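Local coordinates for protein putative peroxiredoxin MT2298 (Mycobacterium tuberculosis, PDB 5C04) that probably acts as a thiol-specific peroxidase that reduces hydrogen peroxide and organic hydroperoxides to water and alcohols, drawing its electrons from mycoredoxin, at residues R25-R28 with G29-V33. The protein carries 1 engineered substitution. Sequence-based numbering, arbitrary orientation.
Sequences RGYR and GAKNV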
loop_
_atom_site.group_PDB
_atom_site.type_symbol
_atom_site.label_atom_id
_atom_site.label_comp_id
_atom_site.label_asym_id
_atom_site.label_seq_id
_atom_site.Cartn_x
_atom_site.Cartn_y
_atom_site.Cartn_z
ATOM N N ARG A 25 -23.549 -2.987 -4.527
ATOM C CA ARG A 25 -24.950 -3.441 -4.724
ATOM C C ARG A 25 -25.763 -3.497 -3.433
ATOM O O ARG A 25 -26.997 -3.302 -3.467
ATOM C CB ARG A 25 -24.945 -4.808 -5.397
ATOM C CG ARG A 25 -26.299 -5.277 -5.901
ATOM C CD ARG A 25 -26.104 -6.424 -6.865
ATOM N NE ARG A 25 -25.643 -5.949 -8.173
ATOM C CZ ARG A 25 -26.417 -5.809 -9.253
ATOM N NH1 ARG A 25 -27.705 -6.102 -9.209
ATOM N NH2 ARG A 25 -25.891 -5.376 -10.391
ATOM N N GLY A 26 -25.100 -3.762 -2.309
ATOM C CA GLY A 26 -25.731 -3.727 -0.983
ATOM C C GLY A 26 -26.565 -2.483 -0.699
ATOM O O GLY A 26 -27.543 -2.544 0.047
ATOM N N TYR A 27 -26.198 -1.358 -1.304
ATOM C CA TYR A 27 -26.878 -0.082 -1.052
ATOM C C TYR A 27 -28.106 0.167 -1.948
ATOM O O TYR A 27 -28.873 1.123 -1.718
ATOM C CB TYR A 27 -25.897 1.081 -1.209
ATOM C CG TYR A 27 -24.790 1.106 -0.176
ATOM C CD1 TYR A 27 -25.001 1.654 1.088
ATOM C CD2 TYR A 27 -23.532 0.561 -0.455
ATOM C CE1 TYR A 27 -23.975 1.691 2.033
ATOM C CE2 TYR A 27 -22.518 0.584 0.486
ATOM C CZ TYR A 27 -22.743 1.141 1.723
ATOM O OH TYR A 27 -21.732 1.175 2.657
ATOM N N ARG A 28 -28.283 -0.666 -2.969
ATOM C CA ARG A 28 -29.391 -0.471 -3.911
ATOM C C ARG A 28 -30.732 -0.503 -3.220
ATOM O O ARG A 28 -30.973 -1.334 -2.343
ATOM C CB ARG A 28 -29.377 -1.489 -5.039
ATOM C CG ARG A 28 -28.390 -1.128 -6.126
ATOM C CD ARG A 28 -28.781 -1.787 -7.426
ATOM N NE ARG A 28 -27.698 -1.723 -8.397
ATOM C CZ ARG A 28 -27.758 -2.242 -9.617
ATOM N NH1 ARG A 28 -28.854 -2.874 -10.013
ATOM N NH2 ARG A 28 -26.719 -2.135 -10.440
ATOM N N GLY A 29 -31.583 0.435 -3.626
ATOM C CA GLY A 29 -32.923 0.584 -3.076
ATOM C C GLY A 29 -32.962 1.311 -1.746
ATOM O O GLY A 29 -34.050 1.624 -1.257
ATOM N N ALA A 30 -31.794 1.606 -1.165
ATOM C CA ALA A 30 -31.718 2.183 0.178
ATOM C C ALA A 30 -31.017 3.543 0.200
ATOM O O ALA A 30 -31.560 4.519 0.713
ATOM C CB ALA A 30 -31.003 1.215 1.110
ATOM N N LYS A 31 -29.804 3.606 -0.345
ATOM C CA LYS A 31 -28.990 4.816 -0.283
ATOM C C LYS A 31 -28.336 5.190 -1.605
ATOM O O LYS A 31 -27.954 4.318 -2.401
ATOM C CB LYS A 31 -27.912 4.644 0.782
ATOM C CG LYS A 31 -28.462 4.468 2.186
ATOM C CD LYS A 31 -27.342 4.355 3.203
ATOM C CE LYS A 31 -27.846 3.889 4.556
ATOM N NZ LYS A 31 -28.565 4.985 5.256
ATOM N N ASN A 32 -28.204 6.497 -1.819
ATOM C CA ASN A 32 -27.270 7.046 -2.791
ATOM C C ASN A 32 -25.863 6.896 -2.219
ATOM O O ASN A 32 -25.655 7.064 -1.012
ATOM C CB ASN A 32 -27.574 8.513 -3.090
ATOM C CG ASN A 32 -29.011 8.716 -3.522
ATOM O OD1 ASN A 32 -29.439 8.130 -4.515
ATOM N ND2 ASN A 32 -29.763 9.509 -2.763
ATOM N N VAL A 33 -24.918 6.596 -3.093
ATOM C CA VAL A 33 -23.543 6.315 -2.668
ATOM C C VAL A 33 -22.575 7.283 -3.314
ATOM O O VAL A 33 -22.492 7.373 -4.545
ATOM C CB VAL A 33 -23.127 4.871 -2.990
ATOM C CG1 VAL A 33 -21.735 4.579 -2.419
ATOM C CG2 VAL A 33 -24.115 3.845 -2.449
#
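Y27 and A30 close a type II beta turn with R28 and G29 at its corners, and the carbonyl of Y27 is gripped by two backbone donors: A30 N reaches Y27 O at 3.0 Å, tilted out of the carbonyl plane, while K31 N meets Y27 O at the same 3.0 Å, within that plane and almost straight (N-H...O 175°). G29 has the positive phi (80°) that this turn requires at its third position. The short 3-10 segment 25-27 thereby bends into strand 32-37 of the thioredoxin-fold sheet.

Beyond the turn, the side chain of V33 comes back to Y27. V33 CG1 lies anti to the backbone N (chi1 -175°), which leaves CG2 beside that N and facing Y27. V33 CG2 packs 3.5 Å from Y27 CB and lies obliquely to the ring, 3.6 Å from Y27 CG; the two side chains cross at about a right angle. K31 takes the ring's edge instead: its methylenes run past Y27 CD1, with K31 CD 4.2 Å from that atom and near the ring plane. The lysine's amine continues elsewhere, hydrogen-bonding to N62 O. The tyrosine side chain also touches A66 and L68 of the neighbouring strand 65-71, and V33 touches L68 as well. Within 25-28, R25 and R28 place their guanidinium groups face to face, offset.

Polar and apolar forces are thus divided: two N-H groups satisfy one carbonyl and define the bend, while the tyrosine, spanning from K31 to V33, fastens the 3-10 segment against the start of the strand through van der Waals contact.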